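Methylmalonate-semialdehyde dehydrogenase (Oceanimonas doudoroffii, PDB 4ZZ7) probably catalyses the NAD-dependent, CoA-acylating oxidation of methylmalonate semialdehyde. Local coordinates at residues 276-281 with 323-327; 326-332 with 363-367. One frame throughout, in Å; residues are numbered along the deposited sequence.

Contacts 1 and 2 follow one another along the chain and share Val326 and Ile327, with centres about 10 Å apart. In contact 1, residues 323-327 lie against the loop 276-281, which leads toward Cys283 of the NAD-binding site; in contact 2, the continuation of that segment into helix 329-344 meets the loop 363-367. The two also touch directly, Phe323 CE2 lying 3.5 Å from Val367 O and Glu281 OE2 3.6 Å from His331 CD2. The shared Ile327 lies close to the cofactor: its side chain is about 4 Å from those of Phe151 and Arg179, both NAD-binding residues, and about 6 Å from the bound NAD, measured between nearest atoms.

Contact 1. Residues 276-281 with 323-327; sequences FGSSGE and FGPVI
Ser279 and Glu281 each reach across to the backbone of residues 323-327 with a hydrogen bond. The hydroxyl of Ser279 donates to Gly324 O, OG to O 2.8 Å, arriving from above the carbonyl plane, 62° out of it. A short side chain suits this place, because the two backbones run close together. Glu281 needs a longer reach: with its chain extended beyond CG, it brings its carboxylate to the loop just before helix 329-344, where Ile327 N donates to OE2 at 2.9 Å. This bond is bent, 134° at the hydrogen, and meets the oxygen on its syn side. The aliphatic carbons Val326 CG2 and Ile327 CB flank OE2, so its surroundings on this side are largely nonpolar.

At the other end of the segment, Phe323 has CG held between its own backbone N and carbonyl carbon (chi1 54°). Its ring atom CD1 lies 3.1 Å from Phe276 O and CE1 3.6 Å from Phe276 CB, while Phe323 CB lies beside Ser279 OG. The Phe276 ring itself leads away, to Met304 and Met308 of helix 296-308. Behind these residues the loop is held in shape by two bonds of its own, Gly280 N to Gly277 O and Glu281 N to Ser278 O; Gly280 fits the positive phi there. His93, Phe151 and His331 also pack on Glu281. The bent N-H bond from Ile327 would be expected to offset part of the charge on this buried carboxylate.

Contact 2. Residues 326-332 with 363-367; sequences VITRQHQ and NGFFV
Phe365 O accepts from Val326 N at 2.6 Å, and this backbone bond joins the loop 363-367 to the segment entering helix 329-344. Phe365 is the centre of an inverse gamma turn, closed by a weak bond from Phe366 N to Gly364 O, and the turn presents its side chain to the helix start. There Thr328 is the N-cap, its OG1 accepting from His331 N at 3.0 Å; a threonine suits the position because its hydroxyl satisfies an N-H that the first turn leaves without a backbone acceptor.

The Phe365 ring lies flat against this first turn. Arg329 N sits over its centre, 3.4 Å above the plane, with Thr328 C over the same face nearer the rim. The broad aromatic surface thus covers peptide atoms as well as Arg329 CB. Bent at chi2 and chi3, the arginine chain carries its guanidinium past the ring, the two planes 80° apart and Phe365 CD1 over one guanidinium face. NH2 then makes a weak bond to Asn363 O, which lies near the guanidinium plane. Nearly one turn on, Gln332 has CG anti to its backbone N (chi1 -174°) and the chain extended beyond it, which sets OE1 against Phe365 CA and near the plane of the ring. Gln332 CG meets Val367 CG2 at 3.8 Å, while Gln332 NE2 lies 3.1 Å from Phe366 O.

Contact 1. Residues 276-281 with 323-327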
loop_
_atom_site.group_PDB
_atom_site.type_symbol
_atom_site.label_atom_id
_atom_site.label_comp_id
_atom_site.label_asym_id
_atom_site.label_seq_id
_atom_site.Cartn_x
_atom_site.Cartn_y
_atom_site.Cartn_z
ATOM N N PHE A 276 5.943 35.238 13.055
ATOM C CA PHE A 276 4.930 36.248 13.452
ATOM C C PHE A 276 3.537 36.053 12.853
ATOM O O PHE A 276 2.578 36.738 13.253
ATOM C CB PHE A 276 5.447 37.636 13.087
ATOM C CG PHE A 276 6.851 37.850 13.501
ATOM C CD1 PHE A 276 7.170 37.865 14.848
ATOM C CD2 PHE A 276 7.864 37.982 12.566
ATOM C CE1 PHE A 276 8.479 38.047 15.264
ATOM C CE2 PHE A 276 9.184 38.152 12.972
ATOM C CZ PHE A 276 9.494 38.185 14.323
ATOM N N GLY A 277 3.424 35.131 11.900
ATOM C CA GLY A 277 2.126 34.759 11.353
ATOM C C GLY A 277 1.224 34.267 12.453
ATOM O O GLY A 277 1.692 33.742 13.471
ATOM N N SER A 278 -0.072 34.481 12.266
ATOM C CA SER A 278 -1.071 34.197 13.299
ATOM C C SER A 278 -0.562 34.609 14.697
ATOM O O SER A 278 -0.807 33.912 15.693
ATOM C CB SER A 278 -1.517 32.714 13.255
ATOM O OG SER A 278 -2.142 32.383 12.017
ATOM N N SER A 279 0.144 35.746 14.740
ATOM C CA SER A 279 0.671 36.349 15.969
ATOM C C SER A 279 1.521 35.371 16.783
ATOM O O SER A 279 1.515 35.417 18.014
ATOM C CB SER A 279 -0.470 36.899 16.825
ATOM O OG SER A 279 -1.443 37.547 16.016
ATOM N N GLY A 280 2.242 34.483 16.082
ATOM C CA GLY A 280 3.016 33.400 16.701
ATOM C C GLY A 280 2.250 32.310 17.458
ATOM O O GLY A 280 2.866 31.437 18.067
ATOM N N GLU A 281 0.916 32.339 17.408
ATOM C CA GLU A 281 0.051 31.469 18.219
ATOM C C GLU A 281 -0.267 30.238 17.412
ATOM O O GLU A 281 -1.391 30.041 16.966
ATOM C CB GLU A 281 -1.266 32.178 18.561
ATOM C CG GLU A 281 -1.202 33.376 19.503
ATOM C CD GLU A 281 -2.579 33.985 19.711
ATOM O OE1 GLU A 281 -3.254 34.245 18.702
ATOM O OE2 GLU A 281 -3.002 34.185 20.873
ATOM N N PHE A 323 -0.622 40.581 11.209
ATOM C CA PHE A 323 -1.234 39.727 12.207
ATOM C C PHE A 323 -2.096 40.474 13.202
ATOM O O PHE A 323 -2.055 41.689 13.277
ATOM C CB PHE A 323 -0.185 38.833 12.889
ATOM C CG PHE A 323 0.980 39.564 13.468
ATOM C CD1 PHE A 323 2.130 39.768 12.724
ATOM C CD2 PHE A 323 0.943 40.019 14.769
ATOM C CE1 PHE A 323 3.212 40.432 13.272
ATOM C CE2 PHE A 323 2.025 40.669 15.318
ATOM C CZ PHE A 323 3.158 40.875 14.574
ATOM N N GLY A 324 -2.895 39.715 13.944
ATOM C CA GLY A 324 -3.882 40.264 14.867
ATOM C C GLY A 324 -3.464 40.260 16.322
ATOM O O GLY A 324 -2.286 40.151 16.652
ATOM N N PRO A 325 -4.438 40.379 17.214
ATOM C CA PRO A 325 -4.088 40.358 18.600
ATOM C C PRO A 325 -3.857 38.956 19.094
ATOM O O PRO A 325 -4.138 37.962 18.426
ATOM C CB PRO A 325 -5.320 40.949 19.285
ATOM C CG PRO A 325 -6.471 40.572 18.395
ATOM C CD PRO A 325 -5.899 40.407 17.005
ATOM N N VAL A 326 -3.351 38.901 20.301
ATOM C CA VAL A 326 -3.262 37.674 21.024
ATOM C C VAL A 326 -4.653 37.350 21.586
ATOM O O VAL A 326 -5.544 38.184 21.607
ATOM C CB VAL A 326 -2.124 37.799 22.044
ATOM C CG1 VAL A 326 -2.607 37.605 23.484
ATOM C CG2 VAL A 326 -0.960 36.896 21.617
ATOM N N ILE A 327 -4.832 36.111 21.999
ATOM C CA ILE A 327 -6.168 35.568 22.282
ATOM C C ILE A 327 -6.877 36.173 23.507
ATOM O O ILE A 327 -8.091 36.411 23.452
ATOM C CB ILE A 327 -6.127 34.002 22.333
ATOM C CG1 ILE A 327 -7.526 33.391 22.431
ATOM C CG2 ILE A 327 -5.282 33.504 23.497
ATOM C CD1 ILE A 327 -8.361 33.550 21.187
#

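Contact 2. Residues 326-332 with 363-367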
loop_
_atom_site.group_PDB
_atom_site.type_symbol
_atom_site.label_atom_id
_atom_site.label_comp_id
_atom_site.label_asym_id
_atom_site.label_seq_id
_atom_site.Cartn_x
_atom_site.Cartn_y
_atom_site.Cartn_z
ATOM N N VAL A 326 -3.351 38.901 20.301
ATOM C CA VAL A 326 -3.262 37.674 21.024
ATOM C C VAL A 326 -4.653 37.350 21.586
ATOM O O VAL A 326 -5.544 38.184 21.607
ATOM C CB VAL A 326 -2.124 37.799 22.044
ATOM C CG1 VAL A 326 -2.607 37.605 23.484
ATOM C CG2 VAL A 326 -0.960 36.896 21.617
ATOM N N ILE A 327 -4.832 36.111 21.999
ATOM C CA ILE A 327 -6.168 35.568 22.282
ATOM C C ILE A 327 -6.877 36.173 23.507
ATOM O O ILE A 327 -8.091 36.411 23.452
ATOM C CB ILE A 327 -6.127 34.002 22.333
ATOM C CG1 ILE A 327 -7.526 33.391 22.431
ATOM C CG2 ILE A 327 -5.282 33.504 23.497
ATOM C CD1 ILE A 327 -8.361 33.550 21.187
ATOM N N THR A 328 -6.129 36.397 24.591
ATOM C CA THR A 328 -6.678 36.935 25.853
ATOM C C THR A 328 -5.712 37.898 26.510
ATOM O O THR A 328 -4.521 37.893 26.209
ATOM C CB THR A 328 -7.002 35.822 26.898
ATOM O OG1 THR A 328 -5.804 35.151 27.312
ATOM C CG2 THR A 328 -7.998 34.793 26.352
ATOM N N ARG A 329 -6.236 38.700 27.434
ATOM C CA ARG A 329 -5.419 39.617 28.248
ATOM C C ARG A 329 -4.424 38.838 29.095
ATOM O O ARG A 329 -3.278 39.268 29.233
ATOM C CB ARG A 329 -6.313 40.486 29.145
ATOM C CG ARG A 329 -5.573 41.337 30.186
ATOM C CD ARG A 329 -6.064 42.780 30.179
ATOM N NE ARG A 329 -5.490 43.525 29.042
ATOM C CZ ARG A 329 -6.055 44.562 28.411
ATOM N NH1 ARG A 329 -7.251 45.027 28.775
ATOM N NH2 ARG A 329 -5.413 45.134 27.388
ATOM N N GLN A 330 -4.885 37.715 29.662
ATOM C CA GLN A 330 -4.042 36.805 30.438
ATOM C C GLN A 330 -2.861 36.296 29.593
ATOM O O GLN A 330 -1.715 36.256 30.066
ATOM C CB GLN A 330 -4.872 35.633 30.969
ATOM C CG GLN A 330 -4.103 34.718 31.912
ATOM C CD GLN A 330 -4.915 33.523 32.363
ATOM O OE1 GLN A 330 -5.910 33.163 31.734
ATOM N NE2 GLN A 330 -4.493 32.895 33.456
ATOM N N HIS A 331 -3.147 35.928 28.344
ATOM C CA HIS A 331 -2.117 35.442 27.425
ATOM C C HIS A 331 -1.191 36.553 26.965
ATOM O O HIS A 331 -0.010 36.310 26.718
ATOM C CB HIS A 331 -2.721 34.741 26.207
ATOM C CG HIS A 331 -1.700 34.035 25.372
ATOM N ND1 HIS A 331 -0.919 33.014 25.871
ATOM C CD2 HIS A 331 -1.295 34.226 24.094
ATOM C CE1 HIS A 331 -0.086 32.602 24.931
ATOM N NE2 HIS A 331 -0.294 33.322 23.843
ATOM N N GLN A 332 -1.730 37.761 26.834
ATOM C CA GLN A 332 -0.919 38.936 26.519
ATOM C C GLN A 332 0.091 39.199 27.620
ATOM O O GLN A 332 1.268 39.423 27.352
ATOM C CB GLN A 332 -1.798 40.185 26.352
ATOM C CG GLN A 332 -1.039 41.436 25.881
ATOM C CD GLN A 332 -1.897 42.691 25.866
ATOM O OE1 GLN A 332 -3.011 42.711 26.397
ATOM N NE2 GLN A 332 -1.381 43.746 25.260
ATOM N N ASN A 363 -7.221 49.175 22.991
ATOM C CA ASN A 363 -6.653 48.513 24.202
ATOM C C ASN A 363 -7.113 47.032 24.284
ATOM O O ASN A 363 -7.575 46.550 25.323
ATOM C CB ASN A 363 -7.079 49.244 25.491
ATOM C CG ASN A 363 -8.480 48.835 25.992
ATOM O OD1 ASN A 363 -9.368 48.493 25.211
ATOM N ND2 ASN A 363 -8.664 48.855 27.301
ATOM N N GLY A 364 -7.012 46.323 23.166
ATOM C CA GLY A 364 -7.225 44.887 23.136
ATOM C C GLY A 364 -5.883 44.218 23.313
ATOM O O GLY A 364 -4.903 44.886 23.676
ATOM N N PHE A 365 -5.815 42.919 23.024
ATOM C CA PHE A 365 -4.680 42.083 23.488
ATOM C C PHE A 365 -3.559 41.999 22.433
ATOM O O PHE A 365 -3.186 40.927 21.967
ATOM C CB PHE A 365 -5.168 40.703 23.971
ATOM C CG PHE A 365 -6.532 40.738 24.617
ATOM C CD1 PHE A 365 -6.828 41.671 25.594
ATOM C CD2 PHE A 365 -7.522 39.859 24.223
ATOM C CE1 PHE A 365 -8.080 41.725 26.160
ATOM C CE2 PHE A 365 -8.771 39.900 24.810
ATOM C CZ PHE A 365 -9.052 40.840 25.774
ATOM N N PHE A 366 -3.005 43.166 22.112
ATOM C CA PHE A 366 -2.067 43.333 21.017
ATOM C C PHE A 366 -0.620 43.275 21.465
ATOM O O PHE A 366 -0.230 43.968 22.405
ATOM C CB PHE A 366 -2.330 44.664 20.301
ATOM C CG PHE A 366 -3.488 44.603 19.350
ATOM C CD1 PHE A 366 -3.355 43.961 18.126
ATOM C CD2 PHE A 366 -4.719 45.152 19.685
ATOM C CE1 PHE A 366 -4.416 43.865 17.250
ATOM C CE2 PHE A 366 -5.789 45.068 18.805
ATOM C CZ PHE A 366 -5.639 44.415 17.588
ATOM N N VAL A 367 0.164 42.450 20.776
ATOM C CA VAL A 367 1.619 42.394 20.953
ATOM C C VAL A 367 2.280 42.496 19.580
ATOM O O VAL A 367 1.895 41.814 18.626
ATOM C CB VAL A 367 2.092 41.087 21.626
ATOM C CG1 VAL A 367 3.612 41.073 21.775
ATOM C CG2 VAL A 367 1.419 40.894 22.988
#